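Local coordinates for glycosyl hydrolase family 2, TIM barrel domain protein (Parabacteroides merdae ATCC 43184, PDB 6DXU) that probably cleaves beta-glucuronides as a glycoside hydrolase family 2 beta-glucuronidase of a human gut bacterium, at residues K30-N35 against Y193-Y198; F312-P317 against K506-L511; C736-L741 against P820-E825. One frame throughout, in Å; residues are numbered along the deposited sequence.

How the interactions relate
The three contacts follow one another along the chain, and none nests in or crosses another. Interaction 1 comes first. It brings the short strand 30-32 near the N terminus back against strand 194-199, closing a loop of 157 residues within the sugar-binding part. Interaction 2 then ties the hairpin turn 312-317 to the loop 506-511, so most of the TIM barrel lies between its ends. Interaction 3 is the last, joining the first and last strands of the C-terminal domain, residues 736-741 and 820-825. The contacts are far apart: nearest atoms are about 28 Å apart for interactions 1 and 2, and about 41 Å for interactions 2 and 3.

Interaction 1 of 3, residues K30-N35 against Y193-Y198; sequences KIRLTN and YLNLVY
The guanidinium of Arg32 lies flat over one face of the Tyr193 ring. The planes differ by 5°, and Arg32 CZ stands 3.9 Å from the ring centroid, a stacked cation-pi contact. Arg32 CD adds a CH-pi contact over the same face. The chain from CG to NE is extended, which lays it across the ring and brings NH1 near the phenol end. Glu345 holds both partners: its carboxylate forms a salt bridge with Arg32 NH2, and its backbone N is hydrogen-bonded to Tyr193 OH.

Backbone bonds make strand 30-32 the edge of an antiparallel sheet in the sugar-binding domain. Ile31 and Leu196 are a hydrogen-bonded pair, with Ile31 N to Leu196 O at 2.9 Å and Leu196 N to Ile31 O at 2.8 Å. Leu33 N gives a nearly straight bond to Leu194 O, 2.9 Å at 171°.

Two waters bridge the segments. One, in the guanidinium plane, accepts from Arg32 NE and donates to Asn195 OD1; the other accepts from Leu194 N and lies within bonding distance of Leu33 O. Lys30 CE rests 3.6 Å from Asn195 ND2, while Lys30 NZ goes on to a salt bridge with Asp111.

Ile31 CD1 touches Tyr198 CE1 at 3.6 Å, and Leu33 CD2 lies 4.0 Å from Leu196 CB.

On these strands, Lys30, Arg32 and Asn195 make one face largely polar, with Val197 beside them; Ile31 and Leu196 make the other apolar. Each positive charge on the first face has an acidic mate, and the ring under Arg32 probably helps keep its guanidinium from turning.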
loop_
_atom_site.group_PDB
_atom_site.type_symbol
_atom_site.label_atom_id
_atom_site.label_comp_id
_atom_site.label_asym_id
_atom_site.label_seq_id
_atom_site.Cartn_x
_atom_site.Cartn_y
_atom_site.Cartn_z
ATOM N N LYS D 30 -24.114 -22.052 21.959
ATOM C CA LYS D 30 -23.340 -20.852 22.249
ATOM C C LYS D 30 -22.586 -21.069 23.554
ATOM O O LYS D 30 -23.199 -21.267 24.609
ATOM C CB LYS D 30 -24.274 -19.653 22.365
ATOM C CG LYS D 30 -23.616 -18.300 22.416
ATOM C CD LYS D 30 -24.633 -17.248 22.004
ATOM C CE LYS D 30 -24.024 -15.882 21.771
ATOM N NZ LYS D 30 -24.795 -15.128 20.721
ATOM N N ILE D 31 -21.267 -20.999 23.487
ATOM C CA ILE D 31 -20.402 -21.369 24.595
ATOM C C ILE D 31 -19.551 -20.169 24.965
ATOM O O ILE D 31 -18.764 -19.688 24.140
ATOM C CB ILE D 31 -19.532 -22.579 24.230
ATOM C CG1 ILE D 31 -20.448 -23.747 23.852
ATOM C CG2 ILE D 31 -18.597 -22.930 25.373
ATOM C CD1 ILE D 31 -19.773 -24.819 23.035
ATOM N N ARG D 32 -19.733 -19.660 26.182
ATOM C CA ARG D 32 -18.874 -18.583 26.650
ATOM C C ARG D 32 -17.468 -19.126 26.889
ATOM O O ARG D 32 -17.284 -20.079 27.648
ATOM C CB ARG D 32 -19.444 -17.967 27.921
ATOM C CG ARG D 32 -20.600 -17.043 27.645
ATOM C CD ARG D 32 -21.335 -16.668 28.941
ATOM N NE ARG D 32 -22.466 -15.803 28.636
ATOM C CZ ARG D 32 -23.314 -15.343 29.551
ATOM N NH1 ARG D 32 -23.150 -15.669 30.829
ATOM N NH2 ARG D 32 -24.320 -14.563 29.186
ATOM N N LEU D 33 -16.475 -18.527 26.241
ATOM C CA LEU D 33 -15.084 -18.936 26.427
ATOM C C LEU D 33 -14.519 -18.148 27.598
ATOM O O LEU D 33 -14.018 -17.039 27.440
ATOM C CB LEU D 33 -14.276 -18.697 25.155
ATOM C CG LEU D 33 -14.762 -19.457 23.933
ATOM C CD1 LEU D 33 -13.927 -19.032 22.704
ATOM C CD2 LEU D 33 -14.594 -20.945 24.199
ATOM N N THR D 34 -14.617 -18.711 28.796
ATOM C CA THR D 34 -14.164 -17.980 29.965
ATOM C C THR D 34 -12.896 -18.535 30.588
ATOM O O THR D 34 -12.120 -17.758 31.152
ATOM C CB THR D 34 -15.271 -17.932 31.025
ATOM O OG1 THR D 34 -15.603 -19.262 31.418
ATOM C CG2 THR D 34 -16.539 -17.238 30.444
ATOM N N ASN D 35 -12.638 -19.833 30.478
ATOM C CA ASN D 35 -11.542 -20.463 31.205
ATOM C C ASN D 35 -10.322 -20.727 30.317
ATOM O O ASN D 35 -10.413 -20.790 29.094
ATOM C CB ASN D 35 -12.019 -21.775 31.818
ATOM C CG ASN D 35 -13.091 -21.556 32.859
ATOM O OD1 ASN D 35 -12.914 -20.757 33.776
ATOM N ND2 ASN D 35 -14.209 -22.248 32.720
ATOM N N TYR D 193 -18.177 -10.875 26.897
ATOM C CA TYR D 193 -18.070 -12.296 26.594
ATOM C C TYR D 193 -17.665 -12.541 25.154
ATOM O O TYR D 193 -18.169 -11.905 24.222
ATOM C CB TYR D 193 -19.395 -13.010 26.839
ATOM C CG TYR D 193 -19.760 -13.114 28.298
ATOM C CD1 TYR D 193 -18.939 -13.802 29.194
ATOM C CD2 TYR D 193 -20.901 -12.503 28.787
ATOM C CE1 TYR D 193 -19.268 -13.890 30.541
ATOM C CE2 TYR D 193 -21.242 -12.595 30.147
ATOM C CZ TYR D 193 -20.424 -13.287 31.005
ATOM O OH TYR D 193 -20.749 -13.375 32.348
ATOM N N LEU D 194 -16.795 -13.522 24.988
ATOM C CA LEU D 194 -16.431 -14.056 23.689
ATOM C C LEU D 194 -17.056 -15.437 23.607
ATOM O O LEU D 194 -16.784 -16.289 24.459
ATOM C CB LEU D 194 -14.908 -14.125 23.537
ATOM C CG LEU D 194 -14.358 -14.934 22.349
ATOM C CD1 LEU D 194 -14.927 -14.411 21.023
ATOM C CD2 LEU D 194 -12.823 -14.896 22.329
ATOM N N ASN D 195 -17.863 -15.662 22.582
ATOM C CA ASN D 195 -18.645 -16.883 22.469
ATOM C C ASN D 195 -18.115 -17.726 21.325
ATOM O O ASN D 195 -17.821 -17.208 20.239
ATOM C CB ASN D 195 -20.125 -16.584 22.210
ATOM C CG ASN D 195 -20.703 -15.595 23.202
ATOM O OD1 ASN D 195 -20.915 -15.939 24.361
ATOM N ND2 ASN D 195 -20.956 -14.363 22.754
ATOM N N LEU D 196 -18.006 -19.023 21.578
ATOM C CA LEU D 196 -17.813 -19.992 20.516
ATOM C C LEU D 196 -19.198 -20.445 20.087
ATOM O O LEU D 196 -19.953 -20.986 20.899
ATOM C CB LEU D 196 -16.972 -21.176 20.991
ATOM C CG LEU D 196 -16.729 -22.260 19.936
ATOM C CD1 LEU D 196 -15.874 -21.691 18.833
ATOM C CD2 LEU D 196 -16.043 -23.469 20.570
ATOM N N VAL D 197 -19.529 -20.243 18.815
ATOM C CA VAL D 197 -20.870 -20.523 18.322
ATOM C C VAL D 197 -20.751 -21.604 17.270
ATOM O O VAL D 197 -20.142 -21.389 16.217
ATOM C CB VAL D 197 -21.541 -19.270 17.738
ATOM C CG1 VAL D 197 -22.949 -19.610 17.247
ATOM C CG2 VAL D 197 -21.581 -18.157 18.782
ATOM N N TYR D 198 -21.328 -22.763 17.549
ATOM C CA TYR D 198 -21.439 -23.809 16.548
ATOM C C TYR D 198 -22.745 -23.630 15.787
ATOM O O TYR D 198 -23.808 -23.469 16.399
ATOM C CB TYR D 198 -21.411 -25.186 17.203
ATOM C CG TYR D 198 -20.110 -25.581 17.875
ATOM C CD1 TYR D 198 -20.064 -25.830 19.246
ATOM C CD2 TYR D 198 -18.936 -25.734 17.134
ATOM C CE1 TYR D 198 -18.883 -26.219 19.861
ATOM C CE2 TYR D 198 -17.745 -26.123 17.747
ATOM C CZ TYR D 198 -17.733 -26.364 19.114
ATOM O OH TYR D 198 -16.563 -26.762 19.730
HETATM O O HOH W 1 -22.880 -15.029 25.958
HETATM O O HOH W 2 -15.683 -14.680 27.328
#

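Interaction 2 of 3, residues F312-P317 against K506-L511; sequences FKDKGP and KVKHFL
His509 reaches from the loop 506-511 into the turn 312-317. Its CB sits obliquely by the Phe312 ring. CG lies anti to the carbonyl carbon (chi1 -57°), which turns the imidazole in between two side chains. Phe312 CB packs over one face, 3.8 Å from His509 CG in a CH-pi contact. CD2 faces Phe312 CB more distantly. Lys508 CG lies over the centre of the opposite face. At the ring edge, His509 ND1 gives a weak, bent hydrogen bond to Lys313 O, 3.2 Å at 138°. A water bonded to ND1 also donates to Lys313 O. His509 CE1 is 3.1 Å from Phe312 O and 3.2 Å from Asp314 OD1. NE2, at the tip, lies 3.8 Å from both of these oxygens. Replacement by an alanine is likely to open a gap between Phe312 CB and Lys508 CG and leave Lys313 O without its imidazole donor.

The backbone adds a firmer tie, Lys315 N to Lys508 O at 2.9 Å. Asp314 and Lys508 run side by side, their salt bridge long at 3.9 Å between OD2 and NZ.

The turn joins strands 310-312 and 318-320, and the loop runs from helix 496-504 to strand 512-513. His509 packs on Met464 and Val479, the first residues of barrel strands 464-468 and 479-481. The contact lies at the N-terminal ends of these strands, the end of a TIM barrel away from the active site.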
loop_
_atom_site.group_PDB
_atom_site.type_symbol
_atom_site.label_atom_id
_atom_site.label_comp_id
_atom_site.label_asym_id
_atom_site.label_seq_id
_atom_site.Cartn_x
_atom_site.Cartn_y
_atom_site.Cartn_z
ATOM N N PHE D 312 -43.314 11.808 21.100
ATOM C CA PHE D 312 -42.826 13.055 21.673
ATOM C C PHE D 312 -43.726 14.173 21.154
ATOM O O PHE D 312 -43.880 14.324 19.939
ATOM C CB PHE D 312 -41.370 13.320 21.278
ATOM C CG PHE D 312 -40.373 12.479 22.027
ATOM C CD1 PHE D 312 -39.796 12.955 23.197
ATOM C CD2 PHE D 312 -40.036 11.209 21.576
ATOM C CE1 PHE D 312 -38.883 12.180 23.917
ATOM C CE2 PHE D 312 -39.128 10.421 22.285
ATOM C CZ PHE D 312 -38.555 10.910 23.457
ATOM N N LYS D 313 -44.312 14.949 22.060
ATOM C CA LYS D 313 -45.194 16.041 21.661
ATOM C C LYS D 313 -44.384 17.287 21.353
ATOM O O LYS D 313 -43.410 17.591 22.043
ATOM C CB LYS D 313 -46.187 16.344 22.779
ATOM C CG LYS D 313 -47.077 15.179 23.121
ATOM C CD LYS D 313 -48.137 14.935 22.060
ATOM C CE LYS D 313 -49.297 14.095 22.618
ATOM N NZ LYS D 313 -50.234 13.676 21.544
ATOM N N ASP D 314 -44.786 18.006 20.306
ATOM C CA ASP D 314 -44.127 19.259 19.973
ATOM C C ASP D 314 -44.258 20.230 21.134
ATOM O O ASP D 314 -45.366 20.498 21.609
ATOM C CB ASP D 314 -44.735 19.868 18.707
ATOM C CG ASP D 314 -44.712 18.915 17.516
ATOM O OD1 ASP D 314 -44.347 17.725 17.683
ATOM O OD2 ASP D 314 -45.056 19.361 16.397
ATOM N N LYS D 315 -43.120 20.742 21.597
ATOM C CA LYS D 315 -43.058 21.597 22.778
ATOM C C LYS D 315 -43.816 20.993 23.952
ATOM O O LYS D 315 -44.395 21.715 24.767
ATOM C CB LYS D 315 -43.577 23.004 22.475
ATOM C CG LYS D 315 -42.771 23.708 21.416
ATOM C CD LYS D 315 -41.578 24.398 22.048
ATOM C CE LYS D 315 -41.066 25.508 21.164
ATOM N NZ LYS D 315 -40.146 24.985 20.122
ATOM N N GLY D 316 -43.796 19.666 24.066
ATOM C CA GLY D 316 -44.573 18.994 25.077
ATOM C C GLY D 316 -43.893 17.749 25.605
ATOM O O GLY D 316 -42.703 17.512 25.367
ATOM N N PRO D 317 -44.651 16.922 26.326
ATOM C CA PRO D 317 -44.049 15.773 27.017
ATOM C C PRO D 317 -44.020 14.515 26.169
ATOM O O PRO D 317 -44.211 14.551 24.947
ATOM C CB PRO D 317 -44.954 15.602 28.242
ATOM C CG PRO D 317 -46.314 16.054 27.756
ATOM C CD PRO D 317 -46.065 17.118 26.698
ATOM N N LYS D 506 -36.451 26.158 23.121
ATOM C CA LYS D 506 -35.529 26.321 22.007
ATOM C C LYS D 506 -35.623 25.205 20.976
ATOM O O LYS D 506 -35.110 25.363 19.866
ATOM C CB LYS D 506 -34.092 26.408 22.520
ATOM C CG LYS D 506 -33.846 27.575 23.454
ATOM C CD LYS D 506 -32.386 27.636 23.870
ATOM C CE LYS D 506 -32.158 28.698 24.935
ATOM N NZ LYS D 506 -30.715 28.778 25.314
ATOM N N VAL D 507 -36.256 24.082 21.306
ATOM C CA VAL D 507 -36.248 22.916 20.435
ATOM C C VAL D 507 -37.645 22.318 20.378
ATOM O O VAL D 507 -38.479 22.525 21.263
ATOM C CB VAL D 507 -35.218 21.855 20.902
ATOM C CG1 VAL D 507 -33.775 22.372 20.715
ATOM C CG2 VAL D 507 -35.469 21.477 22.370
ATOM N N LYS D 508 -37.881 21.528 19.331
ATOM C CA LYS D 508 -39.190 20.899 19.181
ATOM C C LYS D 508 -39.426 19.851 20.261
ATOM O O LYS D 508 -40.509 19.807 20.866
ATOM C CB LYS D 508 -39.312 20.286 17.786
ATOM C CG LYS D 508 -40.672 19.740 17.452
ATOM C CD LYS D 508 -40.715 19.327 15.981
ATOM C CE LYS D 508 -42.044 18.695 15.629
ATOM N NZ LYS D 508 -42.048 18.056 14.285
ATOM N N HIS D 509 -38.425 19.004 20.529
ATOM C CA HIS D 509 -38.544 17.943 21.524
ATOM C C HIS D 509 -37.359 18.054 22.473
ATOM O O HIS D 509 -36.224 17.765 22.086
ATOM C CB HIS D 509 -38.581 16.564 20.863
ATOM C CG HIS D 509 -39.684 16.408 19.861
ATOM N ND1 HIS D 509 -41.005 16.656 20.171
ATOM C CD2 HIS D 509 -39.667 16.029 18.561
ATOM C CE1 HIS D 509 -41.754 16.439 19.104
ATOM N NE2 HIS D 509 -40.969 16.056 18.113
ATOM N N PHE D 510 -37.637 18.433 23.715
ATOM C CA PHE D 510 -36.624 18.651 24.738
ATOM C C PHE D 510 -36.621 17.437 25.652
ATOM O O PHE D 510 -37.683 16.972 26.083
ATOM C CB PHE D 510 -36.936 19.941 25.515
ATOM C CG PHE D 510 -36.202 20.099 26.837
ATOM C CD1 PHE D 510 -36.779 19.675 28.025
ATOM C CD2 PHE D 510 -34.977 20.747 26.893
ATOM C CE1 PHE D 510 -36.117 19.852 29.248
ATOM C CE2 PHE D 510 -34.315 20.933 28.096
ATOM C CZ PHE D 510 -34.884 20.487 29.277
ATOM N N LEU D 511 -35.427 16.914 25.934
ATOM C CA LEU D 511 -35.258 15.817 26.880
ATOM C C LEU D 511 -33.943 16.062 27.598
ATOM O O LEU D 511 -32.908 16.167 26.945
ATOM C CB LEU D 511 -35.246 14.460 26.165
ATOM C CG LEU D 511 -34.904 13.251 27.026
ATOM C CD1 LEU D 511 -35.802 13.219 28.237
ATOM C CD2 LEU D 511 -35.074 11.963 26.232
HETATM O O HOH W 3 -41.186 16.349 23.226
HETATM O O HOH W 4 -40.275 19.003 24.754
#

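Interaction 3 of 3, residues C736-L741 against P820-E825; sequences CQVSLL and PTAFLE
Strands 736-741 and 822-825 run in nearly the same direction, their axes 15° apart in angle and 7.0 Å at closest approach. This is an edge-to-edge contact of a beta-sandwich, probably immunoglobulin-like, in the C-terminal domain. Strand 735-744 borders one four-stranded sheet and strand 822-826 borders the other. Their backbone bonds go to different partners: Gln737 and Ser739 pair with strand 747-755, and Ala822 and Leu824 with strand 810-815. The two edges are therefore joined by side chains, not by a shared ladder.

Val738 is the middle of the contact. With CG1 anti to the backbone N (chi1 -173°), its two methyls spread toward different partners. CG2 meets Ala822 CB at 3.6 Å, and CG1 meets Leu824 CB at 3.8 Å. Val750 and Val814, one from each sheet, also touch Val738, which places it in the apolar layer between them.

Ala822 CB turns to Cys736 as well. It lies 3.5 Å from Cys736 O and 4.2 Å from Cys736 CB. Farther along, Leu824 reaches past Val738 to the backbone, and its CD2 comes 3.7 Å from Ser739 C.

Thr821 and Phe823, on either side of Ala822 in sequence, point away from strand 735-744. Thr821 OG1 is hydrogen-bonded to Asp776 of the second subunit, and Phe823 packs on Ala774 of that subunit. Residues 821-824 therefore take part in both the sandwich and the subunit interface.

Beside Cys736, at the start of segment 736-741, a water joins the backbones. It accepts from Cys736 N at 2.8 Å and donates to Pro820 O at 2.6 Å.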
loop_
_atom_site.group_PDB
_atom_site.type_symbol
_atom_site.label_atom_id
_atom_site.label_comp_id
_atom_site.label_asym_id
_atom_site.label_seq_id
_atom_site.Cartn_x
_atom_site.Cartn_y
_atom_site.Cartn_z
ATOM N N CYS D 736 -2.952 10.172 63.264
ATOM C CA CYS D 736 -3.814 9.118 62.752
ATOM C C CYS D 736 -3.921 8.022 63.795
ATOM O O CYS D 736 -2.904 7.463 64.217
ATOM C CB CYS D 736 -3.264 8.542 61.449
ATOM S SG CYS D 736 -3.376 9.674 60.085
ATOM N N GLN D 737 -5.138 7.723 64.212
ATOM C CA GLN D 737 -5.396 6.623 65.122
ATOM C C GLN D 737 -5.930 5.460 64.297
ATOM O O GLN D 737 -6.911 5.615 63.562
ATOM C CB GLN D 737 -6.352 7.076 66.227
ATOM C CG GLN D 737 -7.033 6.009 67.033
ATOM C CD GLN D 737 -8.011 6.622 68.037
ATOM O OE1 GLN D 737 -7.898 7.804 68.391
ATOM N NE2 GLN D 737 -8.965 5.822 68.508
ATOM N N VAL D 738 -5.246 4.321 64.366
ATOM C CA VAL D 738 -5.492 3.188 63.483
ATOM C C VAL D 738 -5.891 2.005 64.335
ATOM O O VAL D 738 -5.207 1.683 65.314
ATOM C CB VAL D 738 -4.253 2.845 62.633
ATOM C CG1 VAL D 738 -4.587 1.766 61.591
ATOM C CG2 VAL D 738 -3.710 4.095 61.971
ATOM N N SER D 739 -6.964 1.329 63.946
ATOM C CA SER D 739 -7.460 0.249 64.774
ATOM C C SER D 739 -8.080 -0.821 63.895
ATOM O O SER D 739 -8.494 -0.565 62.761
ATOM C CB SER D 739 -8.482 0.766 65.787
ATOM O OG SER D 739 -9.619 1.279 65.117
ATOM N N LEU D 740 -8.129 -2.030 64.436
ATOM C CA LEU D 740 -8.848 -3.133 63.818
ATOM C C LEU D 740 -10.324 -3.005 64.184
ATOM O O LEU D 740 -10.693 -3.140 65.356
ATOM C CB LEU D 740 -8.267 -4.466 64.276
ATOM C CG LEU D 740 -9.035 -5.683 63.762
ATOM C CD1 LEU D 740 -9.018 -5.706 62.231
ATOM C CD2 LEU D 740 -8.469 -6.978 64.340
ATOM N N LEU D 741 -11.168 -2.723 63.191
ATOM C CA LEU D 741 -12.580 -2.481 63.467
ATOM C C LEU D 741 -13.366 -3.783 63.551
ATOM O O LEU D 741 -14.222 -3.933 64.428
ATOM C CB LEU D 741 -13.168 -1.553 62.400
ATOM C CG LEU D 741 -14.620 -1.087 62.544
ATOM C CD1 LEU D 741 -14.878 -0.414 63.880
ATOM C CD2 LEU D 741 -14.959 -0.138 61.415
ATOM N N PRO D 820 2.605 12.260 61.785
ATOM C CA PRO D 820 3.400 11.044 61.992
ATOM C C PRO D 820 2.708 9.824 61.405
ATOM O O PRO D 820 1.500 9.639 61.547
ATOM C CB PRO D 820 3.520 10.944 63.521
ATOM C CG PRO D 820 2.507 11.896 64.070
ATOM C CD PRO D 820 2.310 12.963 63.043
ATOM N N THR D 821 3.500 8.978 60.760
ATOM C CA THR D 821 2.983 7.735 60.206
ATOM C C THR D 821 2.601 6.786 61.329
ATOM O O THR D 821 3.310 6.681 62.331
ATOM C CB THR D 821 4.038 7.121 59.288
ATOM O OG1 THR D 821 4.278 8.027 58.204
ATOM C CG2 THR D 821 3.617 5.755 58.758
ATOM N N ALA D 822 1.470 6.102 61.173
ATOM C CA ALA D 822 0.965 5.195 62.195
ATOM C C ALA D 822 0.974 3.763 61.682
ATOM O O ALA D 822 0.919 3.523 60.475
ATOM C CB ALA D 822 -0.453 5.586 62.629
ATOM N N PHE D 823 1.049 2.805 62.612
ATOM C CA PHE D 823 1.222 1.403 62.251
ATOM C C PHE D 823 0.245 0.523 63.012
ATOM O O PHE D 823 -0.116 0.806 64.161
ATOM C CB PHE D 823 2.671 0.933 62.513
ATOM C CG PHE D 823 3.715 1.699 61.737
ATOM C CD1 PHE D 823 4.222 1.199 60.549
ATOM C CD2 PHE D 823 4.188 2.913 62.200
ATOM C CE1 PHE D 823 5.190 1.899 59.837
ATOM C CE2 PHE D 823 5.136 3.629 61.495
ATOM C CZ PHE D 823 5.640 3.116 60.303
ATOM N N LEU D 824 -0.187 -0.551 62.356
ATOM C CA LEU D 824 -1.069 -1.533 62.967
ATOM C C LEU D 824 -0.642 -2.926 62.541
ATOM O O LEU D 824 -0.515 -3.194 61.342
ATOM C CB LEU D 824 -2.531 -1.298 62.570
ATOM C CG LEU D 824 -3.569 -2.271 63.124
ATOM C CD1 LEU D 824 -3.713 -2.109 64.644
ATOM C CD2 LEU D 824 -4.917 -2.071 62.425
ATOM N N GLU D 825 -0.408 -3.800 63.516
ATOM C CA GLU D 825 -0.126 -5.199 63.226
ATOM C C GLU D 825 -1.414 -5.979 63.003
ATOM O O GLU D 825 -2.409 -5.772 63.699
ATOM C CB GLU D 825 0.680 -5.847 64.357
ATOM C CG GLU D 825 1.532 -7.010 63.887
ATOM C CD GLU D 825 2.080 -7.845 65.034
ATOM O OE1 GLU D 825 1.899 -7.447 66.205
ATOM O OE2 GLU D 825 2.660 -8.921 64.763
HETATM O O HOH W 5 -0.181 9.903 63.519
#